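Local coordinates for capsid protein (PDB 5YKZ), which builds the shell of a shrimp nodavirus and, through the protruding domain described here, probably forms its dimeric surface spikes, at residues Val14-Pro19 and Glu26-Thr31; Gln48-Gln51 and Ile56-Leu59; Tyr39-Ala44 and Gly93-Ser98. One frame throughout, in Å; residues are numbered along the deposited sequence.

Interaction 1 (Val14-Pro19 and Glu26-Thr31); sequences VNFIKP and EIQTVT
Q28 lays its extended side chain alongside I17, the two running past each other in opposite directions, and its amide ends against the backbone of N15-I17. CG2 of I17 rests on the aliphatic part of the glutamine, 3.8 Å from Q28 CG. Beyond it the amide uses both of its ends: NE2 of Q28 donates to the carbonyl O of N15 over 3.0 Å, and OE1 of Q28 accepts from the backbone N of I17, also at 3.0 Å. The second bond is fairly straight at the hydrogen (164°), yet its donor stands well above the carbonyl plane of the glutamine rather than on a lone pair. With CG anti to the backbone N (chi1 173°), the Q28 chain is directed across the gap, and the paired bonds fix the rotation of the buried amide. F16 turns its ring edge to Q28 OE1, 3.6 Å from F16 CD1, the ring and amide planes nearly perpendicular.

Strand 7-15 ends at N15, so F16-P19 is the loop that leaves it and crosses over strand 26-30; within the chain these are the two outermost strands of its antiparallel sheet. The two segments share no backbone-to-backbone hydrogen bond; the Q28 amide joins them, while the backbone of Q28 pairs with L97 of strand 95-101. Farther along, CD1 of I17 packs on E26 CB at 3.8 Å. The E26 carboxylate lies against P19, and its OE2 takes a hydrogen bond from the backbone N of E20. V14 CG1 lies beside Q28 NE2, and F112 packs against V14, F16 and Q28.

Interaction 2 (Gln48-Gln51 and Ile56-Leu59); sequences QNFQ and IYIL
F50 and Y57 account for nearly all of the surface buried here, two aromatic side chains that lean together from a loop and from the approach to a strand. The meeting is lopsided: CD1 and CE1, one side of the F50 ring, come against the root of the tyrosine. CD1 of F50 lies 3.6 Å from Y57 CB, and CE1 of F50 sits over one face of the Y57 ring, 3.7 Å from Y57 CG and displaced toward the rim. The ring planes are inclined at 53° with centroids 5.2 Å apart, so the pair is neither a parallel stack nor a T-shaped one. With CG anti to the backbone N (chi1 -177°), the Y57 ring reaches toward F50. A water accepts from Y57 N at 3.0 Å and donates to F50 O at 3.1 Å, bridging the two backbones beside the rings; F50 O also receives a hydrogen bond from K106 NZ. On the loop side, OD1 of N49 accepts from the backbone N of Q51, an Asx turn that bends the chain around F50. CB of Q48 packs on one face of the phenylalanine ring, and F45 meets that ring edge-to-face. The phenol of Y57 is satisfied by T110 OG1.

The contact thus packs the loop after strand 38-48 against the residue just before strand 58-63, with I72 of strand 66-73 and L101 of strand 95-101 packed against Y57. At the dimer interface, Q48 extends antiparallel pairing into a strand of the second subunit, whose T79 packs on F50.

Interaction 3 (Tyr39-Ala44 and Gly93-Ser98); sequences YLLTPA and GTFDLS
L41 and F95 approach from opposite directions, each projecting from its strand into the space between them. The leucine presents its forked end to the far end of the phenylalanine: CD1 of L41 lies 3.8 Å from F95 CZ, and CD2 of L41 is 3.9 Å from the same CZ. CD1 of L41 meets the ring obliquely. F95 places CG between its backbone N and carbonyl carbon (chi1 63°), an arrangement that stretches the ring toward strand 38-48. L97, two residues farther along strand 95-101, has its CG in the plane of the F95 ring, at the edge, and offers CD2 to L41 CD1 at 4.0 Å. CD1 of L41 is therefore shared by a ring and a second leucine. I70 of strand 66-73 and I85 of strand 79-88 pack on L41, and V87 of strand 79-88 on F95.

The nearest CA atoms, those of L41 and L97, are 10.8 Å apart, as expected of strands facing each other across a hydrophobic core. Only carbon atoms meet and no directional bond crosses between the segments, so the fit of L41, F95 and L97 depends on shape and on burial away from water.

How the interactions relate
All three contacts reach the same antiparallel sheet, which curls so that strands 38-48 and 95-101 face each other. Along the chain, interaction 1 closes before the others open, and interaction 2 is nested within the loop closed by interaction 3. Interactions 1 and 3 are neighbours, centres about 9 Å apart, because strands 26-30 and 95-101 pair: V30 N probably bonds to F95 O, and T29 OG1 to D96 OD1. Interaction 2 lies farther out, with centres about 17 Å from interaction 1 and 21 Å from interaction 3, but F16 packs on L59. Interactions 2 and 3 both touch the second subunit, so strand 38-48 and the loop after it serve both the core and the dimer interface.

Interaction 1 (Val14-Pro19 and Glu26-Thr31)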
loop_
_atom_site.group_PDB
_atom_site.type_symbol
_atom_site.label_atom_id
_atom_site.label_comp_id
_atom_site.label_asym_id
_atom_site.label_seq_id
_atom_site.Cartn_x
_atom_site.Cartn_y
_atom_site.Cartn_z
ATOM N N VAL B 14 7.489 -5.992 -6.729
ATOM C CA VAL B 14 8.386 -5.415 -7.718
ATOM C C VAL B 14 8.835 -4.062 -7.312
ATOM O O VAL B 14 7.970 -3.240 -6.897
ATOM C CB VAL B 14 7.710 -5.348 -9.088
ATOM C CG1 VAL B 14 8.648 -4.807 -10.157
ATOM C CG2 VAL B 14 7.288 -6.750 -9.502
ATOM N N ASN B 15 10.108 -3.724 -7.323
ATOM C CA ASN B 15 10.539 -2.376 -7.071
ATOM C C ASN B 15 10.238 -1.463 -8.229
ATOM O O ASN B 15 10.316 -1.856 -9.393
ATOM C CB ASN B 15 12.032 -2.333 -6.795
ATOM C CG ASN B 15 12.418 -3.029 -5.539
ATOM O OD1 ASN B 15 11.596 -3.165 -4.607
ATOM N ND2 ASN B 15 13.690 -3.434 -5.459
ATOM N N PHE B 16 9.919 -0.207 -7.921
ATOM C CA PHE B 16 9.890 0.833 -8.931
ATOM C C PHE B 16 11.306 1.106 -9.463
ATOM O O PHE B 16 12.286 1.005 -8.710
ATOM C CB PHE B 16 9.277 2.126 -8.400
ATOM C CG PHE B 16 7.810 2.111 -8.306
ATOM C CD1 PHE B 16 7.042 1.977 -9.453
ATOM C CD2 PHE B 16 7.140 2.265 -7.103
ATOM C CE1 PHE B 16 5.683 2.042 -9.410
ATOM C CE2 PHE B 16 5.757 2.277 -7.067
ATOM C CZ PHE B 16 5.032 2.173 -8.181
ATOM N N ILE B 17 11.393 1.425 -10.750
ATOM C CA ILE B 17 12.608 1.971 -11.373
ATOM C C ILE B 17 13.023 3.223 -10.644
ATOM O O ILE B 17 12.283 3.875 -9.871
ATOM C CB ILE B 17 12.444 2.149 -12.852
ATOM C CG1 ILE B 17 11.327 3.150 -13.193
ATOM C CG2 ILE B 17 12.301 0.806 -13.580
ATOM C CD1 ILE B 17 11.386 3.647 -14.629
ATOM N N LYS B 18 14.266 3.595 -10.977
ATOM C CA LYS B 18 14.938 4.792 -10.456
ATOM C C LYS B 18 15.263 5.634 -11.607
ATOM O O LYS B 18 16.403 5.571 -12.181
ATOM C CB LYS B 18 16.154 4.359 -9.668
ATOM C CG LYS B 18 15.827 3.457 -8.503
ATOM C CD LYS B 18 17.067 3.100 -7.713
ATOM C CE LYS B 18 16.888 2.005 -6.734
ATOM N NZ LYS B 18 16.004 2.345 -5.769
ATOM N N PRO B 19 14.350 6.459 -12.072
ATOM C CA PRO B 19 14.642 7.321 -13.236
ATOM C C PRO B 19 15.834 8.212 -13.050
ATOM O O PRO B 19 16.101 8.727 -11.998
ATOM C CB PRO B 19 13.367 8.157 -13.402
ATOM C CG PRO B 19 12.305 7.404 -12.677
ATOM C CD PRO B 19 12.976 6.666 -11.567
ATOM N N GLU B 26 9.857 7.763 -17.301
ATOM C CA GLU B 26 10.407 6.659 -18.069
ATOM C C GLU B 26 9.392 5.513 -18.038
ATOM O O GLU B 26 8.560 5.362 -17.121
ATOM C CB GLU B 26 11.703 6.188 -17.393
ATOM C CG GLU B 26 12.872 7.160 -17.443
ATOM C CD GLU B 26 14.137 6.705 -16.750
ATOM O OE1 GLU B 26 14.298 5.442 -16.466
ATOM O OE2 GLU B 26 15.107 7.513 -16.546
ATOM N N ILE B 27 9.552 4.579 -18.947
ATOM C CA ILE B 27 8.816 3.307 -18.906
ATOM C C ILE B 27 9.475 2.342 -18.002
ATOM O O ILE B 27 10.690 2.147 -18.008
ATOM C CB ILE B 27 8.730 2.723 -20.355
ATOM C CG1 ILE B 27 7.959 3.638 -21.305
ATOM C CG2 ILE B 27 8.157 1.344 -20.293
ATOM C CD1 ILE B 27 6.494 3.680 -20.971
ATOM N N GLN B 28 8.648 1.677 -17.172
ATOM C CA GLN B 28 8.975 0.478 -16.467
ATOM C C GLN B 28 8.140 -0.592 -17.067
ATOM O O GLN B 28 6.918 -0.578 -17.004
ATOM C CB GLN B 28 8.687 0.606 -14.954
ATOM C CG GLN B 28 8.868 -0.678 -14.280
ATOM C CD GLN B 28 9.000 -0.551 -12.763
ATOM O OE1 GLN B 28 8.948 0.540 -12.180
ATOM N NE2 GLN B 28 9.100 -1.686 -12.090
ATOM N N THR B 29 8.768 -1.591 -17.651
ATOM C CA THR B 29 8.129 -2.788 -18.170
ATOM C C THR B 29 8.130 -3.826 -17.165
ATOM O O THR B 29 9.187 -4.244 -16.609
ATOM C CB THR B 29 8.822 -3.242 -19.487
ATOM O OG1 THR B 29 8.747 -2.215 -20.435
ATOM C CG2 THR B 29 8.203 -4.499 -20.069
ATOM N N VAL B 30 6.964 -4.360 -16.797
ATOM C CA VAL B 30 6.798 -5.461 -15.876
ATOM C C VAL B 30 6.506 -6.712 -16.702
ATOM O O VAL B 30 5.625 -6.696 -17.547
ATOM C CB VAL B 30 5.653 -5.156 -14.899
ATOM C CG1 VAL B 30 5.446 -6.267 -13.957
ATOM C CG2 VAL B 30 5.930 -3.848 -14.138
ATOM N N THR B 31 7.265 -7.776 -16.413
ATOM C CA THR B 31 7.180 -9.005 -17.157
ATOM C C THR B 31 6.897 -10.184 -16.278
ATOM O O THR B 31 6.855 -10.142 -15.061
ATOM C CB THR B 31 8.571 -9.227 -17.871
ATOM O OG1 THR B 31 9.568 -9.515 -16.911
ATOM C CG2 THR B 31 8.981 -8.048 -18.733
#

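Interaction 2 (Gln48-Gln51 and Ile56-Leu59)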
loop_
_atom_site.group_PDB
_atom_site.type_symbol
_atom_site.label_atom_id
_atom_site.label_comp_id
_atom_site.label_asym_id
_atom_site.label_seq_id
_atom_site.Cartn_x
_atom_site.Cartn_y
_atom_site.Cartn_z
ATOM N N GLN B 48 13.159 2.536 4.617
ATOM C CA GLN B 48 13.849 3.556 3.789
ATOM C C GLN B 48 14.198 4.732 4.544
ATOM O O GLN B 48 13.438 5.223 5.373
ATOM C CB GLN B 48 12.971 3.919 2.558
ATOM C CG GLN B 48 12.753 2.766 1.638
ATOM C CD GLN B 48 14.010 2.232 1.079
ATOM O OE1 GLN B 48 14.733 3.010 0.424
ATOM N NE2 GLN B 48 14.259 1.013 1.261
ATOM N N ASN B 49 15.385 5.307 4.246
ATOM C CA ASN B 49 15.775 6.596 4.758
ATOM C C ASN B 49 15.659 7.626 3.683
ATOM O O ASN B 49 16.588 7.808 2.884
ATOM C CB ASN B 49 17.187 6.580 5.317
ATOM C CG ASN B 49 17.571 7.901 5.816
ATOM O OD1 ASN B 49 16.812 8.818 5.927
ATOM N ND2 ASN B 49 18.851 7.988 6.264
ATOM N N PHE B 50 14.493 8.273 3.593
ATOM C CA PHE B 50 14.236 9.296 2.575
ATOM C C PHE B 50 14.914 10.584 2.909
ATOM O O PHE B 50 14.790 11.496 2.081
ATOM C CB PHE B 50 12.701 9.503 2.413
ATOM C CG PHE B 50 11.964 8.305 1.936
ATOM C CD1 PHE B 50 12.029 7.905 0.585
ATOM C CD2 PHE B 50 11.156 7.541 2.750
ATOM C CE1 PHE B 50 11.324 6.854 0.142
ATOM C CE2 PHE B 50 10.440 6.475 2.308
ATOM C CZ PHE B 50 10.544 6.118 0.976
ATOM N N GLN B 51 15.610 10.692 4.023
ATOM C CA GLN B 51 16.301 11.923 4.484
ATOM C C GLN B 51 17.763 11.704 4.452
ATOM O O GLN B 51 18.499 12.517 5.109
ATOM C CB GLN B 51 15.805 12.293 5.865
ATOM C CG GLN B 51 14.334 12.663 5.793
ATOM C CD GLN B 51 13.719 13.165 7.111
ATOM O OE1 GLN B 51 14.402 13.361 8.103
ATOM N NE2 GLN B 51 12.411 13.268 7.125
ATOM N N ILE B 56 12.875 15.960 -1.561
ATOM C CA ILE B 56 11.738 15.086 -1.284
ATOM C C ILE B 56 11.689 13.957 -2.349
ATOM O O ILE B 56 11.652 14.245 -3.541
ATOM C CB ILE B 56 10.486 15.854 -1.264
ATOM C CG1 ILE B 56 10.518 17.085 -0.274
ATOM C CG2 ILE B 56 9.300 14.939 -0.865
ATOM C CD1 ILE B 56 9.330 18.035 -0.446
ATOM N N TYR B 57 11.550 12.719 -1.889
ATOM C CA TYR B 57 11.232 11.568 -2.745
ATOM C C TYR B 57 9.768 11.709 -3.140
ATOM O O TYR B 57 8.879 11.631 -2.261
ATOM C CB TYR B 57 11.461 10.274 -2.005
ATOM C CG TYR B 57 11.229 9.049 -2.862
ATOM C CD1 TYR B 57 9.998 8.536 -3.062
ATOM C CD2 TYR B 57 12.278 8.414 -3.476
ATOM C CE1 TYR B 57 9.781 7.451 -3.900
ATOM C CE2 TYR B 57 12.118 7.304 -4.263
ATOM C CZ TYR B 57 10.826 6.848 -4.503
ATOM O OH TYR B 57 10.597 5.755 -5.330
ATOM N N ILE B 58 9.473 11.911 -4.439
ATOM C CA ILE B 58 8.147 11.986 -4.980
ATOM C C ILE B 58 8.080 11.186 -6.240
ATOM O O ILE B 58 8.715 11.563 -7.256
ATOM C CB ILE B 58 7.740 13.457 -5.295
ATOM C CG1 ILE B 58 7.905 14.386 -4.061
ATOM C CG2 ILE B 58 6.285 13.484 -5.744
ATOM C CD1 ILE B 58 7.554 15.848 -4.284
ATOM N N LEU B 59 7.335 10.102 -6.196
ATOM C CA LEU B 59 7.159 9.211 -7.332
ATOM C C LEU B 59 5.721 9.218 -7.734
ATOM O O LEU B 59 4.815 9.126 -6.824
ATOM C CB LEU B 59 7.639 7.811 -6.966
ATOM C CG LEU B 59 7.453 6.739 -8.056
ATOM C CD1 LEU B 59 8.523 5.708 -8.003
ATOM C CD2 LEU B 59 6.091 6.034 -7.879
HETATM O O HOH W 1 12.074 12.506 1.012
#

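Interaction 3 (Tyr39-Ala44 and Gly93-Ser98)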
loop_
_atom_site.group_PDB
_atom_site.type_symbol
_atom_site.label_atom_id
_atom_site.label_comp_id
_atom_site.label_asym_id
_atom_site.label_seq_id
_atom_site.Cartn_x
_atom_site.Cartn_y
_atom_site.Cartn_z
ATOM N N TYR B 39 -4.493 -7.333 -13.238
ATOM C CA TYR B 39 -3.848 -7.275 -11.906
ATOM C C TYR B 39 -4.143 -5.995 -11.230
ATOM O O TYR B 39 -4.370 -4.960 -11.940
ATOM C CB TYR B 39 -2.332 -7.475 -12.052
ATOM C CG TYR B 39 -1.968 -8.787 -12.615
ATOM C CD1 TYR B 39 -1.807 -9.882 -11.774
ATOM C CD2 TYR B 39 -1.777 -9.005 -13.974
ATOM C CE1 TYR B 39 -1.515 -11.142 -12.284
ATOM C CE2 TYR B 39 -1.460 -10.269 -14.472
ATOM C CZ TYR B 39 -1.345 -11.293 -13.600
ATOM O OH TYR B 39 -0.987 -12.548 -14.133
ATOM N N LEU B 40 -4.062 -5.941 -9.952
ATOM C CA LEU B 40 -4.096 -4.673 -9.156
ATOM C C LEU B 40 -2.720 -4.437 -8.595
ATOM O O LEU B 40 -2.095 -5.398 -8.069
ATOM C CB LEU B 40 -5.074 -4.893 -8.062
ATOM C CG LEU B 40 -5.535 -3.709 -7.335
ATOM C CD1 LEU B 40 -6.440 -2.755 -8.185
ATOM C CD2 LEU B 40 -6.235 -4.091 -6.037
ATOM N N LEU B 41 -2.245 -3.220 -8.623
ATOM C CA LEU B 41 -0.957 -2.850 -8.059
ATOM C C LEU B 41 -1.156 -1.912 -6.919
ATOM O O LEU B 41 -1.898 -0.922 -7.045
ATOM C CB LEU B 41 -0.053 -2.153 -9.091
ATOM C CG LEU B 41 -0.076 -2.683 -10.492
ATOM C CD1 LEU B 41 0.847 -1.935 -11.393
ATOM C CD2 LEU B 41 0.271 -4.192 -10.547
ATOM N N THR B 42 -0.502 -2.141 -5.758
ATOM C CA THR B 42 -0.588 -1.301 -4.595
ATOM C C THR B 42 0.806 -0.946 -4.127
ATOM O O THR B 42 1.728 -1.792 -4.230
ATOM C CB THR B 42 -1.378 -2.043 -3.482
ATOM O OG1 THR B 42 -0.732 -3.349 -3.200
ATOM C CG2 THR B 42 -2.762 -2.282 -3.893
ATOM N N PRO B 43 1.022 0.247 -3.603
ATOM C CA PRO B 43 2.381 0.684 -3.233
ATOM C C PRO B 43 2.882 0.080 -1.948
ATOM O O PRO B 43 2.071 -0.197 -1.052
ATOM C CB PRO B 43 2.206 2.211 -3.065
ATOM C CG PRO B 43 0.755 2.354 -2.647
ATOM C CD PRO B 43 0.010 1.330 -3.424
ATOM N N ALA B 44 4.162 -0.002 -1.758
ATOM C CA ALA B 44 4.790 -0.455 -0.517
ATOM C C ALA B 44 6.237 -0.071 -0.503
ATOM O O ALA B 44 6.891 -0.049 -1.604
ATOM C CB ALA B 44 4.653 -1.957 -0.327
ATOM N N GLY B 93 2.236 -11.428 -21.394
ATOM C CA GLY B 93 2.408 -11.354 -19.921
ATOM C C GLY B 93 3.165 -10.129 -19.399
ATOM O O GLY B 93 3.678 -10.218 -18.263
ATOM N N THR B 94 3.133 -9.040 -20.155
ATOM C CA THR B 94 3.794 -7.812 -19.770
ATOM C C THR B 94 2.861 -6.677 -19.749
ATOM O O THR B 94 1.841 -6.626 -20.408
ATOM C CB THR B 94 5.018 -7.440 -20.680
ATOM O OG1 THR B 94 4.610 -6.633 -21.803
ATOM C CG2 THR B 94 5.814 -8.690 -21.029
ATOM N N PHE B 95 3.243 -5.612 -18.981
ATOM C CA PHE B 95 2.631 -4.321 -19.081
ATOM C C PHE B 95 3.623 -3.248 -18.780
ATOM O O PHE B 95 4.638 -3.485 -18.114
ATOM C CB PHE B 95 1.386 -4.155 -18.169
ATOM C CG PHE B 95 1.719 -4.270 -16.679
ATOM C CD1 PHE B 95 2.171 -3.163 -15.979
ATOM C CD2 PHE B 95 1.444 -5.423 -15.941
ATOM C CE1 PHE B 95 2.426 -3.226 -14.637
ATOM C CE2 PHE B 95 1.699 -5.497 -14.567
ATOM C CZ PHE B 95 2.206 -4.390 -13.921
ATOM N N ASP B 96 3.376 -2.067 -19.261
ATOM C CA ASP B 96 4.208 -0.920 -19.032
ATOM C C ASP B 96 3.603 0.116 -18.132
ATOM O O ASP B 96 2.405 0.413 -18.208
ATOM C CB ASP B 96 4.550 -0.201 -20.369
ATOM C CG ASP B 96 5.454 -0.942 -21.283
ATOM O OD1 ASP B 96 6.065 -1.883 -20.897
ATOM O OD2 ASP B 96 5.576 -0.480 -22.444
ATOM N N LEU B 97 4.397 0.682 -17.241
ATOM C CA LEU B 97 4.071 1.833 -16.421
ATOM C C LEU B 97 4.859 3.036 -16.877
ATOM O O LEU B 97 6.016 2.875 -17.299
ATOM C CB LEU B 97 4.373 1.574 -14.952
ATOM C CG LEU B 97 3.722 0.378 -14.312
ATOM C CD1 LEU B 97 4.195 0.267 -12.857
ATOM C CD2 LEU B 97 2.233 0.438 -14.358
ATOM N N SER B 98 4.327 4.180 -16.705
ATOM C CA SER B 98 5.056 5.449 -16.821
ATOM C C SER B 98 5.437 5.903 -15.413
ATOM O O SER B 98 4.466 6.053 -14.584
ATOM C CB SER B 98 4.196 6.459 -17.464
ATOM O OG SER B 98 4.783 7.744 -17.506
#